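PDB 4E2H: chain length determinant protein from Shigella flexneri, which probably regulates the chain length of the lipopolysaccharide O-antigen as an oligomeric protein of the inner membrane, with this domain lying in the periplasm. Local coordinates for residues A26-A31 / Q116-D121; D149-Q154 / A199-V204. All coordinates share one frame; numbering follows the deposited sequence.

Contact 1. Residues A26-A31 / Q116-D121; sequences AGYNNA and QELEKD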
ATOM      1  N   ALA C  26      -5.840  11.952  10.481  1.00 57.07           N
ATOM      2  CA  ALA C  26      -4.973  12.317   9.359  1.00 52.44           C
ATOM      3  C   ALA C  26      -3.529  11.955   9.727  1.00 50.58           C
ATOM      4  O   ALA C  26      -2.762  11.482   8.888  1.00 50.73           O
ATOM      5  CB  ALA C  26      -5.089  13.788   9.020  1.00 56.04           C
ATOM      6  N   GLY C  27      -3.168  12.185  10.991  1.00 46.96           N
ATOM      7  CA  GLY C  27      -1.906  11.736  11.550  1.00 48.27           C
ATOM      8  C   GLY C  27      -1.710  10.231  11.431  1.00 51.80           C
ATOM      9  O   GLY C  27      -0.612   9.756  11.072  1.00 51.74           O
ATOM     10  N   TYR C  28      -2.764   9.468  11.727  1.00 45.45           N
ATOM     11  CA  TYR C  28      -2.703   8.005  11.596  1.00 43.25           C
ATOM     12  C   TYR C  28      -2.754   7.591  10.142  1.00 42.25           C
ATOM     13  O   TYR C  28      -2.131   6.616   9.729  1.00 42.63           O
ATOM     14  CB  TYR C  28      -3.862   7.340  12.332  1.00 41.73           C
ATOM     15  CG  TYR C  28      -3.839   5.826  12.266  1.00 38.44           C
ATOM     16  CD1 TYR C  28      -3.034   5.091  13.128  1.00 35.78           C
ATOM     17  CD2 TYR C  28      -4.636   5.132  11.359  1.00 39.93           C
ATOM     18  CE1 TYR C  28      -3.018   3.706  13.088  1.00 43.74           C
ATOM     19  CE2 TYR C  28      -4.626   3.737  11.311  1.00 43.57           C
ATOM     20  CZ  TYR C  28      -3.812   3.032  12.179  1.00 45.30           C
ATOM     21  OH  TYR C  28      -3.788   1.653  12.150  1.00 49.69           O
ATOM     22  N   ASN C  29      -3.543   8.321   9.374  1.00 38.97           N
ATOM     23  CA  ASN C  29      -3.584   8.110   7.955  1.00 39.26           C
ATOM     24  C   ASN C  29      -2.225   8.386   7.378  1.00 44.88           C
ATOM     25  O   ASN C  29      -1.789   7.725   6.445  1.00 41.95           O
ATOM     26  CB  ASN C  29      -4.551   9.070   7.297  1.00 37.02           C
ATOM     27  CG  ASN C  29      -4.758   8.730   5.865  1.00 38.34           C
ATOM     28  OD1 ASN C  29      -4.555   7.579   5.466  1.00 39.07           O
ATOM     29  ND2 ASN C  29      -5.140   9.713   5.065  1.00 40.34           N
ATOM     30  N   ASN C  30      -1.567   9.405   7.915  1.00 59.23           N
ATOM     31  CA  ASN C  30      -0.251   9.764   7.441  1.00 58.55           C
ATOM     32  C   ASN C  30       0.691   8.578   7.580  1.00 58.55           C
ATOM     33  O   ASN C  30       1.344   8.189   6.615  1.00 57.20           O
ATOM     34  CB  ASN C  30       0.278  10.951   8.226  1.00 61.91           C
ATOM     35  CG  ASN C  30       1.772  11.062   8.150  1.00 65.19           C
ATOM     36  OD1 ASN C  30       2.334  11.354   7.084  1.00 63.62           O
ATOM     37  ND2 ASN C  30       2.439  10.836   9.287  1.00 62.40           N
ATOM     38  N   ALA C  31       0.734   7.997   8.782  1.00 41.19           N
ATOM     39  CA  ALA C  31       1.597   6.853   9.052  1.00 35.25           C
ATOM     40  C   ALA C  31       1.401   5.789   7.992  1.00 40.18           C
ATOM     41  O   ALA C  31       2.340   5.422   7.294  1.00 36.77           O
ATOM     42  CB  ALA C  31       1.316   6.265  10.416  1.00 29.52           C
ATOM     43  N   GLN C 116      -4.818   1.066  23.089  1.00 63.12           N
ATOM     44  CA  GLN C 116      -3.792   0.107  23.458  1.00 67.76           C
ATOM     45  C   GLN C 116      -3.516  -0.906  22.322  1.00 67.10           C
ATOM     46  O   GLN C 116      -2.375  -1.054  21.897  1.00 70.41           O
ATOM     47  CB  GLN C 116      -4.175  -0.594  24.756  1.00 69.77           C
ATOM     48  CG  GLN C 116      -3.275  -0.255  25.919  1.00 75.58           C
ATOM     49  CD  GLN C 116      -2.931  -1.489  26.746  1.00 91.42           C
ATOM     50  OE1 GLN C 116      -3.279  -2.621  26.377  1.00 89.01           O
ATOM     51  NE2 GLN C 116      -2.244  -1.280  27.868  1.00 95.63           N
ATOM     52  N   GLU C 117      -4.551  -1.595  21.836  1.00 62.61           N
ATOM     53  CA  GLU C 117      -4.416  -2.528  20.707  1.00 59.96           C
ATOM     54  C   GLU C 117      -3.774  -1.839  19.513  1.00 59.82           C
ATOM     55  O   GLU C 117      -3.033  -2.455  18.764  1.00 61.73           O
ATOM     56  CB  GLU C 117      -5.783  -3.053  20.242  1.00 59.47           C
ATOM     57  CG  GLU C 117      -6.502  -4.058  21.146  1.00 61.20           C
ATOM     58  CD  GLU C 117      -7.927  -4.354  20.649  1.00 65.93           C
ATOM     59  OE1 GLU C 117      -8.316  -3.796  19.592  1.00 60.02           O
ATOM     60  OE2 GLU C 117      -8.667  -5.134  21.304  1.00 71.26           O
ATOM     61  N   LEU C 118      -4.087  -0.564  19.326  1.00 49.23           N
ATOM     62  CA  LEU C 118      -3.672   0.148  18.133  1.00 51.99           C
ATOM     63  C   LEU C 118      -2.176   0.444  18.134  1.00 58.85           C
ATOM     64  O   LEU C 118      -1.509   0.301  17.105  1.00 59.11           O
ATOM     65  CB  LEU C 118      -4.465   1.441  17.970  1.00 49.20           C
ATOM     66  CG  LEU C 118      -4.878   1.806  16.537  1.00 49.64           C
ATOM     67  CD1 LEU C 118      -4.984   0.574  15.651  1.00 50.81           C
ATOM     68  CD2 LEU C 118      -6.212   2.568  16.550  1.00 52.01           C
ATOM     69  N   GLU C 119      -1.633   0.848  19.273  1.00 81.63           N
ATOM     70  CA  GLU C 119      -0.214   1.166  19.295  1.00 85.34           C
ATOM     71  C   GLU C 119       0.657  -0.072  19.039  1.00 85.04           C
ATOM     72  O   GLU C 119       1.718   0.029  18.426  1.00 86.00           O
ATOM     73  CB  GLU C 119       0.183   1.922  20.569  1.00 86.77           C
ATOM     74  CG  GLU C 119      -0.573   3.245  20.752  1.00 97.05           C
ATOM     75  CD  GLU C 119      -0.690   4.061  19.465  1.00 97.11           C
ATOM     76  OE1 GLU C 119       0.300   4.132  18.705  1.00 95.24           O
ATOM     77  OE2 GLU C 119      -1.776   4.630  19.214  1.00 95.41           O
ATOM     78  N   LYS C 120       0.196  -1.237  19.481  1.00 60.05           N
ATOM     79  CA  LYS C 120       0.890  -2.490  19.193  1.00 66.29           C
ATOM     80  C   LYS C 120       0.846  -2.848  17.706  1.00 66.31           C
ATOM     81  O   LYS C 120       1.850  -3.265  17.127  1.00 65.31           O
ATOM     82  CB  LYS C 120       0.296  -3.634  20.016  1.00 63.76           C
ATOM     83  CG  LYS C 120       0.588  -5.014  19.458  1.00 65.64           C
ATOM     84  CD  LYS C 120       1.661  -5.734  20.279  1.00 74.51           C
ATOM     85  CE  LYS C 120       1.880  -7.181  19.804  1.00 73.39           C
ATOM     86  NZ  LYS C 120       2.896  -7.299  18.702  1.00 72.66           N
ATOM     87  N   ASP C 121      -0.327  -2.682  17.099  1.00 66.83           N
ATOM     88  CA  ASP C 121      -0.542  -3.022  15.693  1.00 67.13           C
ATOM     89  C   ASP C 121       0.253  -2.081  14.807  1.00 66.32           C
ATOM     90  O   ASP C 121       0.602  -2.414  13.673  1.00 61.45           O
ATOM     91  CB  ASP C 121      -2.041  -2.943  15.362  1.00 66.35           C
ATOM     92  CG  ASP C 121      -2.366  -3.383  13.940  1.00 69.46           C
ATOM     93  OD1 ASP C 121      -2.572  -4.601  13.719  1.00 69.67           O
ATOM     94  OD2 ASP C 121      -2.436  -2.506  13.046  1.00 67.26           O
TER

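Contact 2. Residues D149-Q154 / A199-V204; sequences DLRIRQ and ATRPLV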
ATOM      1  N   ASP C 149      30.488  -5.615 -11.029  1.00 47.96           N
ATOM      2  CA  ASP C 149      31.550  -6.619 -11.118  1.00 47.94           C
ATOM      3  C   ASP C 149      31.684  -7.275 -12.490  1.00 46.25           C
ATOM      4  O   ASP C 149      32.800  -7.508 -12.973  1.00 47.28           O
ATOM      5  CB  ASP C 149      31.444  -7.636  -9.989  1.00 49.67           C
ATOM      6  CG  ASP C 149      31.497  -6.961  -8.635  1.00 61.18           C
ATOM      7  OD1 ASP C 149      31.739  -5.730  -8.637  1.00 56.89           O
ATOM      8  OD2 ASP C 149      31.302  -7.632  -7.592  1.00 63.83           O
ATOM      9  N   LEU C 150      30.560  -7.556 -13.129  1.00 26.68           N
ATOM     10  CA  LEU C 150      30.607  -7.957 -14.537  1.00 29.46           C
ATOM     11  C   LEU C 150      31.310  -6.905 -15.406  1.00 26.33           C
ATOM     12  O   LEU C 150      32.131  -7.249 -16.235  1.00 23.98           O
ATOM     13  CB  LEU C 150      29.207  -8.220 -15.101  1.00 27.92           C
ATOM     14  CG  LEU C 150      29.158  -8.198 -16.636  1.00 25.92           C
ATOM     15  CD1 LEU C 150      29.661  -9.505 -17.202  1.00 29.11           C
ATOM     16  CD2 LEU C 150      27.726  -7.929 -17.130  1.00 29.88           C
ATOM     17  N   ARG C 151      31.001  -5.628 -15.214  1.00 27.47           N
ATOM     18  CA  ARG C 151      31.641  -4.603 -16.017  1.00 25.66           C
ATOM     19  C   ARG C 151      33.139  -4.634 -15.722  1.00 30.45           C
ATOM     20  O   ARG C 151      33.947  -4.524 -16.655  1.00 24.87           O
ATOM     21  CB  ARG C 151      31.033  -3.226 -15.787  1.00 23.70           C
ATOM     22  CG  ARG C 151      31.548  -2.133 -16.725  1.00 23.33           C
ATOM     23  CD  ARG C 151      31.675  -2.629 -18.190  1.00 27.56           C
ATOM     24  NE  ARG C 151      31.676  -1.490 -19.120  1.00 32.23           N
ATOM     25  CZ  ARG C 151      31.382  -1.552 -20.421  1.00 29.68           C
ATOM     26  NH1 ARG C 151      31.069  -2.707 -20.983  1.00 31.20           N
ATOM     27  NH2 ARG C 151      31.408  -0.450 -21.165  1.00 33.56           N
ATOM     28  N   ILE C 152      33.524  -4.861 -14.458  1.00 37.64           N
ATOM     29  CA  ILE C 152      34.964  -5.019 -14.132  1.00 39.56           C
ATOM     30  C   ILE C 152      35.640  -6.250 -14.776  1.00 40.03           C
ATOM     31  O   ILE C 152      36.809  -6.187 -15.163  1.00 38.86           O
ATOM     32  CB  ILE C 152      35.283  -5.009 -12.607  1.00 39.09           C
ATOM     33  CG1 ILE C 152      35.435  -3.583 -12.080  1.00 43.67           C
ATOM     34  CG2 ILE C 152      36.597  -5.698 -12.325  1.00 40.21           C
ATOM     35  CD1 ILE C 152      35.242  -2.490 -13.110  1.00 47.66           C
ATOM     36  N   ARG C 153      34.943  -7.375 -14.884  1.00 36.92           N
ATOM     37  CA  ARG C 153      35.572  -8.517 -15.539  1.00 35.99           C
ATOM     38  C   ARG C 153      35.757  -8.164 -17.005  1.00 38.29           C
ATOM     39  O   ARG C 153      36.774  -8.499 -17.599  1.00 39.64           O
ATOM     40  CB  ARG C 153      34.800  -9.828 -15.342  1.00 33.69           C
ATOM     41  CG  ARG C 153      34.787 -10.280 -13.881  1.00 38.27           C
ATOM     42  CD  ARG C 153      34.069 -11.620 -13.653  1.00 42.04           C
ATOM     43  NE  ARG C 153      32.736 -11.683 -14.257  1.00 43.85           N
ATOM     44  CZ  ARG C 153      31.613 -11.259 -13.660  1.00 44.52           C
ATOM     45  NH1 ARG C 153      31.658 -10.753 -12.430  1.00 38.55           N
ATOM     46  NH2 ARG C 153      30.438 -11.353 -14.291  1.00 40.19           N
ATOM     47  N   GLN C 154      34.804  -7.435 -17.573  1.00 33.35           N
ATOM     48  CA  GLN C 154      34.926  -7.010 -18.966  1.00 34.20           C
ATOM     49  C   GLN C 154      36.167  -6.154 -19.141  1.00 34.87           C
ATOM     50  O   GLN C 154      36.931  -6.331 -20.080  1.00 37.98           O
ATOM     51  CB  GLN C 154      33.673  -6.245 -19.414  1.00 30.42           C
ATOM     52  CG  GLN C 154      32.471  -7.157 -19.569  1.00 33.55           C
ATOM     53  CD  GLN C 154      31.274  -6.470 -20.180  1.00 32.73           C
ATOM     54  OE1 GLN C 154      31.017  -5.275 -19.927  1.00 30.44           O
ATOM     55  NE2 GLN C 154      30.536  -7.211 -21.012  1.00 25.45           N
ATOM     56  N   ALA C 199      37.234  -0.017  -6.659  1.00 60.91           N
ATOM     57  CA  ALA C 199      36.712  -0.101  -5.299  1.00 65.89           C
ATOM     58  C   ALA C 199      36.047   1.206  -4.910  1.00 65.00           C
ATOM     59  O   ALA C 199      35.855   1.482  -3.732  1.00 67.99           O
ATOM     60  CB  ALA C 199      37.836  -0.412  -4.326  1.00 70.93           C
ATOM     61  N   THR C 200      35.693   1.998  -5.914  1.00 46.04           N
ATOM     62  CA  THR C 200      35.368   3.405  -5.736  1.00 43.98           C
ATOM     63  C   THR C 200      34.547   3.811  -6.946  1.00 40.64           C
ATOM     64  O   THR C 200      34.099   4.944  -7.064  1.00 40.80           O
ATOM     65  CB  THR C 200      36.676   4.249  -5.656  1.00 45.54           C
ATOM     66  OG1 THR C 200      37.487   3.794  -4.557  1.00 45.12           O
ATOM     67  CG2 THR C 200      36.374   5.720  -5.464  1.00 44.17           C
ATOM     68  N   ARG C 201      34.410   2.879  -7.881  1.00 51.97           N
ATOM     69  CA  ARG C 201      33.537   3.088  -9.018  1.00 51.72           C
ATOM     70  C   ARG C 201      32.137   3.120  -8.405  1.00 53.63           C
ATOM     71  O   ARG C 201      31.759   2.223  -7.629  1.00 55.14           O
ATOM     72  CB  ARG C 201      33.688   1.944 -10.028  1.00 51.02           C
ATOM     73  CG  ARG C 201      32.973   2.151 -11.374  1.00 50.93           C
ATOM     74  CD  ARG C 201      33.124   0.925 -12.295  1.00 54.89           C
ATOM     75  NE  ARG C 201      32.637   1.109 -13.672  1.00 52.09           N
ATOM     76  CZ  ARG C 201      33.401   1.422 -14.717  1.00 50.65           C
ATOM     77  NH1 ARG C 201      34.706   1.596 -14.550  1.00 48.53           N
ATOM     78  NH2 ARG C 201      32.855   1.565 -15.924  1.00 51.60           N
ATOM     79  N   PRO C 202      31.370   4.169  -8.712  1.00 49.81           N
ATOM     80  CA  PRO C 202      30.078   4.336  -8.039  1.00 53.73           C
ATOM     81  C   PRO C 202      28.990   3.421  -8.595  1.00 50.95           C
ATOM     82  O   PRO C 202      28.854   3.292  -9.818  1.00 49.38           O
ATOM     83  CB  PRO C 202      29.732   5.801  -8.319  1.00 53.98           C
ATOM     84  CG  PRO C 202      30.416   6.107  -9.604  1.00 52.04           C
ATOM     85  CD  PRO C 202      31.692   5.299  -9.596  1.00 52.99           C
ATOM     86  N   LEU C 203      28.229   2.796  -7.703  1.00 42.43           N
ATOM     87  CA  LEU C 203      27.118   1.964  -8.121  1.00 40.47           C
ATOM     88  C   LEU C 203      26.060   2.809  -8.813  1.00 39.18           C
ATOM     89  O   LEU C 203      25.769   3.922  -8.381  1.00 40.90           O
ATOM     90  CB  LEU C 203      26.512   1.267  -6.911  1.00 37.04           C
ATOM     91  CG  LEU C 203      27.480   0.249  -6.311  1.00 43.90           C
ATOM     92  CD1 LEU C 203      26.920  -0.376  -5.031  1.00 39.28           C
ATOM     93  CD2 LEU C 203      27.822  -0.828  -7.361  1.00 42.42           C
ATOM     94  N   VAL C 204      25.494   2.294  -9.896  1.00 44.03           N
ATOM     95  CA  VAL C 204      24.355   2.953 -10.523  1.00 45.60           C
ATOM     96  C   VAL C 204      23.040   2.287 -10.076  1.00 46.57           C
ATOM     97  O   VAL C 204      22.923   1.057 -10.093  1.00 48.55           O
ATOM     98  CB  VAL C 204      24.487   2.953 -12.048  1.00 42.95           C
ATOM     99  CG1 VAL C 204      23.128   3.019 -12.691  1.00 48.37           C
ATOM    100  CG2 VAL C 204      25.314   4.130 -12.483  1.00 48.01           C
TER

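Contact 1. Residues A26-A31 / Q116-D121
Tyr28 and Leu118 meet where the short helix 26-35 packs beside helix 97-164, the long helix of the elongated Wzz periplasmic domain. The backbones stay well apart, 10.3 Å between Tyr28 CA and Leu118 CA, and the two segments bury just 85 Å² together, so the gap is bridged by side chains alone. Tyr28 contributes the larger share. Its ring carbon CG stands opposite the backbone N, chi1 -179°, and with CB already aimed at the facing helix this carries the ring across the gap. The phenol's far end leads: Tyr28 OH touches the methyl Leu118 CD1 at 3.9 Å, while Tyr28 CE1 lies 4.4 Å from Leu118 CG in apolar packing. Leu118 also points its CB across, and the two side chains cross obliquely, its branch carbon on a slant to the ring. Leu118 is turned off the staggered positions, chi1 -141°, as it presents CD1 to the hydroxyl. Helix 43-65 supplies a shared neighbour, since Tyr28 also packs on Leu46 and Leu118 on Leu50. One turn beyond Leu118, Asp121 is buried, and its OD1 lies near Asp21 OD2 of the second subunit, a proximity of like charges that might favour protonation of one carboxylate. Its other oxygen, Asp121 OD2, faces the phenol at a looser 4.5 Å from Tyr28 OH.

Contact 2. Residues D149-Q154 / A199-V204
The guanidinium of Arg201 meets the aliphatic part of Arg151 where a loop packs against helix 97-164, in the part of the Wzz periplasmic domain far from its sheet. The guanidinium planes of the two arginines are 70° apart. At the edge of the Arg151 group, in its plane, sits the amide carbon CD of Gln154, whereas Ile152 CD1 and Arg151 CG approach the Arg201 group obliquely. The edge partner reflects a nearly straight hydrogen bond from Arg151 NH1 to Gln154 OE1, 2.8 Å long; the acceptor is almost exactly in the guanidinium plane, but the donor is tilted 35° from the carbonyl plane. Together with the bond from Arg151 NH2 to Val178 O, it should restrict rotation of the group. The extended chain of Arg201 and the side chain of Ile152 run antiparallel past one another, with Arg201 CD 4.1 Å from Ile152 CD1. Arg151 NE lies 4.6 Å from Arg201 NH2, a like-charge proximity that is probably mildly unfavourable. Arg201 NH2 is held by a hydrogen bond to Ser188 OG of the third subunit, so the loop helps join two copies of the protein. A bend at chi2 turns the Arg151 guanidinium toward Gln154, while chi1 (-173°) sets Arg151 CG 4.0 Å from Arg201 NH2.

Contacts 1 and 2 lie in series along the chain, the first closing before the second opens, and both are built on helix 97-164, which carries residues 116-121 and, farther along, 149-154. Their centres are about 43 Å apart and their nearest atoms about 27 Å, so they do not touch. The centre of contact 1 lies about 11 Å from the centre of the chain, and contact 1 pairs the long helix with helix 26-35; that of contact 2 lies about 33 Å from it, and contact 2 pairs the helix with the loop between helices 187-195 and 207-219. One helix thus receives an early and a late part of the chain at separate levels, and both sites also reach the third subunit, consistent with side-by-side assembly of elongated subunits.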